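PDB 3WKY: prophenoloxidase b from Marsupenaeus japonicus, which is a type 3 copper protein, the inactive precursor of a phenoloxidase that probably hydroxylates monophenols and oxidises o-diphenols. Local coordinates for residues A[547-557]-A[614-624]. Numbering follows the deposited sequence. Where two conformers were deposited one is given.
Sequences RHSNESSILST and SSSSFCGRPDQ. With NAG (2-acetamido-2-deoxy-beta-D-glucopyranose), chain F.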
loop_
_atom_site.group_PDB
_atom_site.type_symbol
_atom_site.label_atom_id
_atom_site.label_comp_id
_atom_site.label_asym_id
_atom_site.label_seq_id
_atom_site.Cartn_x
_atom_site.Cartn_y
_atom_site.Cartn_z
ATOM N N ARG A 547 4.917 -28.719 51.432
ATOM C CA ARG A 547 5.213 -29.398 50.183
ATOM C C ARG A 547 6.585 -29.005 49.680
ATOM O O ARG A 547 6.974 -27.836 49.753
ATOM C CB ARG A 547 4.165 -29.051 49.120
ATOM C CG ARG A 547 2.827 -29.720 49.351
ATOM C CD ARG A 547 2.823 -31.140 48.823
ATOM N NE ARG A 547 2.472 -31.172 47.404
ATOM C CZ ARG A 547 2.164 -32.274 46.728
ATOM N NH1 ARG A 547 2.169 -33.451 47.337
ATOM N NH2 ARG A 547 1.847 -32.201 45.439
ATOM N N HIS A 548 7.322 -29.983 49.165
ATOM C CA HIS A 548 8.635 -29.757 48.560
ATOM C C HIS A 548 8.433 -29.531 47.071
ATOM O O HIS A 548 7.503 -30.080 46.488
ATOM C CB HIS A 548 9.536 -30.981 48.753
ATOM C CG HIS A 548 10.956 -30.770 48.309
ATOM N ND1 HIS A 548 11.344 -30.844 46.991
ATOM C CD2 HIS A 548 12.075 -30.499 49.022
ATOM C CE1 HIS A 548 12.646 -30.616 46.904
ATOM N NE2 HIS A 548 13.112 -30.410 48.120
ATOM N N SER A 549 9.310 -28.753 46.462
ATOM C CA SER A 549 9.153 -28.428 45.044
ATOM C C SER A 549 9.203 -29.666 44.143
ATOM O O SER A 549 8.496 -29.725 43.134
ATOM C CB SER A 549 10.154 -27.342 44.628
ATOM O OG SER A 549 11.498 -27.744 44.824
ATOM N N ASN A 550 9.987 -30.676 44.524
ATOM C CA ASN A 550 10.078 -31.909 43.728
ATOM C C ASN A 550 8.791 -32.724 43.767
ATOM O O ASN A 550 8.643 -33.676 43.013
ATOM C CB ASN A 550 11.235 -32.803 44.195
ATOM C CG ASN A 550 12.582 -32.377 43.647
ATOM O OD1 ASN A 550 12.703 -31.355 42.972
ATOM N ND2 ASN A 550 13.618 -33.172 43.954
ATOM N N GLU A 551 7.861 -32.364 44.651
ATOM C CA GLU A 551 6.597 -33.085 44.742
ATOM C C GLU A 551 5.510 -32.457 43.888
ATOM O O GLU A 551 4.398 -32.978 43.829
ATOM C CB GLU A 551 6.061 -33.093 46.189
ATOM C CG GLU A 551 6.994 -33.607 47.253
ATOM C CD GLU A 551 6.321 -33.594 48.624
ATOM O OE1 GLU A 551 5.635 -34.584 48.951
ATOM O OE2 GLU A 551 6.447 -32.583 49.349
ATOM N N SER A 552 5.811 -31.325 43.258
ATOM C CA SER A 552 4.771 -30.556 42.560
ATOM C C SER A 552 3.928 -31.381 41.596
ATOM O O SER A 552 4.440 -32.244 40.883
ATOM C CB SER A 552 5.379 -29.396 41.776
ATOM O OG SER A 552 4.371 -28.818 40.964
ATOM N N SER A 553 2.634 -31.079 41.552
ATOM C CA SER A 553 1.718 -31.742 40.637
ATOM C C SER A 553 2.114 -31.583 39.168
ATOM O O SER A 553 1.709 -32.389 38.324
ATOM C CB SER A 553 0.320 -31.172 40.833
ATOM O OG SER A 553 0.347 -29.760 40.725
ATOM N N ILE A 554 2.895 -30.556 38.845
ATOM C CA ILE A 554 3.230 -30.327 37.417
ATOM C C ILE A 554 4.402 -31.195 36.947
ATOM O O ILE A 554 4.665 -31.309 35.748
ATOM C CB ILE A 554 3.506 -28.843 37.093
ATOM C CG1 ILE A 554 4.861 -28.411 37.664
ATOM C CG2 ILE A 554 2.332 -27.948 37.579
ATOM C CD1 ILE A 554 5.221 -26.948 37.383
ATOM N N LEU A 555 5.095 -31.815 37.895
ATOM C CA LEU A 555 6.202 -32.721 37.582
ATOM C C LEU A 555 5.700 -34.165 37.554
ATOM O O LEU A 555 4.653 -34.471 38.123
ATOM C CB LEU A 555 7.305 -32.578 38.636
ATOM C CG LEU A 555 7.849 -31.161 38.835
ATOM C CD1 LEU A 555 8.844 -31.099 39.992
ATOM C CD2 LEU A 555 8.504 -30.659 37.529
ATOM N N SER A 556 6.430 -35.053 36.887
ATOM C CA SER A 556 6.093 -36.473 36.939
ATOM C C SER A 556 6.747 -37.057 38.198
ATOM O O SER A 556 6.765 -36.417 39.243
ATOM C CB SER A 556 6.604 -37.200 35.696
ATOM O OG SER A 556 8.011 -37.095 35.603
ATOM N N THR A 557 7.311 -38.254 38.088
ATOM C CA THR A 557 8.028 -38.855 39.213
ATOM C C THR A 557 9.504 -39.078 38.893
ATOM O O THR A 557 10.375 -38.837 39.731
ATOM C CB THR A 557 7.395 -40.183 39.636
ATOM O OG1 THR A 557 7.240 -41.021 38.485
ATOM C CG2 THR A 557 6.029 -39.941 40.266
ATOM N N SER A 614 0.648 -39.663 39.906
ATOM C CA SER A 614 2.096 -39.640 39.749
ATOM C C SER A 614 2.496 -39.056 38.388
ATOM O O SER A 614 3.673 -38.784 38.135
ATOM C CB SER A 614 2.678 -41.044 39.927
ATOM O OG SER A 614 2.279 -41.903 38.872
ATOM N N SER A 615 1.510 -38.866 37.515
ATOM C CA SER A 615 1.749 -38.218 36.228
ATOM C C SER A 615 1.625 -36.696 36.384
ATOM O O SER A 615 0.976 -36.224 37.321
ATOM C CB SER A 615 0.753 -38.726 35.185
ATOM O OG SER A 615 -0.555 -38.264 35.473
ATOM N N SER A 616 2.253 -35.933 35.488
ATOM C CA SER A 616 2.114 -34.469 35.522
ATOM C C SER A 616 0.657 -34.061 35.311
ATOM O O SER A 616 -0.029 -34.621 34.455
ATOM C CB SER A 616 2.987 -33.812 34.453
ATOM O OG SER A 616 2.684 -32.425 34.320
ATOM N N SER A 617 0.184 -33.084 36.080
ATOM C CA SER A 617 -1.175 -32.576 35.909
ATOM C C SER A 617 -1.379 -31.951 34.516
ATOM O O SER A 617 -2.513 -31.817 34.045
ATOM C CB SER A 617 -1.500 -31.553 36.993
ATOM O OG SER A 617 -0.532 -30.523 36.998
ATOM N N PHE A 618 -0.289 -31.562 33.868
ATOM C CA PHE A 618 -0.385 -31.016 32.507
ATOM C C PHE A 618 -0.595 -32.132 31.477
ATOM O O PHE A 618 -1.079 -31.880 30.366
ATOM C CB PHE A 618 0.892 -30.245 32.136
ATOM C CG PHE A 618 1.099 -28.957 32.904
ATOM C CD1 PHE A 618 0.041 -28.311 33.520
ATOM C CD2 PHE A 618 2.364 -28.385 32.975
ATOM C CE1 PHE A 618 0.239 -27.115 34.217
ATOM C CE2 PHE A 618 2.574 -27.187 33.663
ATOM C CZ PHE A 618 1.498 -26.550 34.285
ATOM N N CYS A 619 -0.223 -33.359 31.846
ATOM C CA CYS A 619 -0.235 -34.497 30.922
ATOM C C CYS A 619 -1.423 -35.424 31.153
ATOM O O CYS A 619 -1.907 -36.086 30.228
ATOM C CB CYS A 619 1.055 -35.306 31.074
ATOM S SG CYS A 619 2.573 -34.373 30.762
ATOM N N GLY A 620 -1.881 -35.493 32.397
ATOM C CA GLY A 620 -2.954 -36.409 32.740
ATOM C C GLY A 620 -2.507 -37.863 32.695
ATOM O O GLY A 620 -1.324 -38.156 32.475
ATOM N N ARG A 621 -3.457 -38.771 32.917
ATOM C CA ARG A 621 -3.201 -40.210 32.859
ATOM C C ARG A 621 -4.050 -40.814 31.765
ATOM O O ARG A 621 -5.266 -40.623 31.748
ATOM C CB ARG A 621 -3.560 -40.893 34.183
ATOM C CG ARG A 621 -2.735 -40.470 35.379
ATOM C CD ARG A 621 -2.999 -41.371 36.585
ATOM N NE ARG A 621 -1.956 -42.381 36.776
ATOM C CZ ARG A 621 -1.939 -43.573 36.184
ATOM N NH1 ARG A 621 -2.910 -43.918 35.349
ATOM N NH2 ARG A 621 -0.947 -44.421 36.422
ATOM N N PRO A 622 -3.417 -41.557 30.848
ATOM C CA PRO A 622 -4.121 -42.112 29.688
ATOM C C PRO A 622 -5.310 -42.985 30.077
ATOM O O PRO A 622 -6.334 -42.975 29.389
ATOM C CB PRO A 622 -3.046 -42.970 29.008
ATOM C CG PRO A 622 -1.748 -42.344 29.423
ATOM C CD PRO A 622 -1.974 -41.862 30.826
ATOM N N ASP A 623 -5.184 -43.714 31.180
ATOM C CA ASP A 623 -6.175 -44.726 31.522
ATOM C C ASP A 623 -7.115 -44.317 32.658
ATOM O O ASP A 623 -7.920 -45.126 33.106
ATOM C CB ASP A 623 -5.468 -46.028 31.896
ATOM C CG ASP A 623 -4.590 -45.880 33.130
ATOM O OD1 ASP A 623 -3.998 -44.791 33.332
ATOM O OD2 ASP A 623 -4.490 -46.855 33.903
ATOM N N GLN A 624 -7.011 -43.077 33.127
ATOM C CA GLN A 624 -7.827 -42.625 34.261
ATOM C C GLN A 624 -8.516 -41.302 33.953
ATOM O O GLN A 624 -7.936 -40.445 33.295
ATOM C CB GLN A 624 -6.962 -42.440 35.511
ATOM C CG GLN A 624 -6.448 -43.720 36.151
ATOM C CD GLN A 624 -5.584 -43.442 37.374
ATOM O OE1 GLN A 624 -5.700 -42.388 38.007
ATOM N NE2 GLN A 624 -4.703 -44.381 37.704
HETATM C C1 NAG F . 14.895 -32.640 43.531
HETATM C C2 NAG F . 15.802 -33.326 44.557
HETATM C C3 NAG F . 17.255 -32.964 44.273
HETATM C C4 NAG F . 17.611 -33.373 42.852
HETATM C C5 NAG F . 16.590 -32.852 41.844
HETATM C C6 NAG F . 16.814 -33.513 40.489
HETATM C C7 NAG F . 15.088 -33.965 46.790
HETATM C C8 NAG F . 15.253 -33.654 48.249
HETATM N N2 NAG F . 15.431 -33.006 45.928
HETATM O O3 NAG F . 18.111 -33.624 45.175
HETATM O O4 NAG F . 18.890 -32.878 42.519
HETATM O O5 NAG F . 15.258 -33.122 42.248
HETATM O O6 NAG F . 16.232 -34.797 40.515
HETATM O O7 NAG F . 14.656 -35.063 46.434
#
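I554 lays its CG2 methyl over one face of the F618 ring. CG2 sits 4.1 Å from the ring centroid and 28° off the ring normal, a CH-pi contact. The two side chains lie alongside each other, pointing the same way. In I554, CG1 takes the slot between the backbone N and the carbonyl carbon, which turns CG2 toward the ring. M225 and N228 of helix 218-239 and F198 of helix 193-205 also touch F618.

Two hydrogen bonds lie beside this apolar contact, both on one side of it. S617 N donates to S553 O at 2.8 Å; the bond is nearly straight, with 164° at the hydrogen. S616 OG donates to I554 O at 2.7 Å, from above the carbonyl plane. S616 OG stands anti to its own N (chi1 170°). There it also accepts from F618 N at 3.1 Å, an ST turn. One hydroxyl therefore ties the facing loop and shapes its own. S552 OG forms a second ST turn with I554 N. The hydroxyls of S553 and S617 both bond to E529 of strand 528-534. Where both loops become exposed, T557 CG2 packs on S614 CB at 3.5 Å, though S614 is poorly ordered.

The contact joins two loops of the hemocyanin ig-like domain. One follows strand 541-548 and carries the glycan on N550. The other holds C619, disulfide-bonded to C572, and its F618 side chain lies about 11 Å from the bound Cu2-O2 cluster. The chemistry is mostly polar: serine hydroxyls and backbone groups set the fit, and one methyl-on-ring contact adds a buried apolar part.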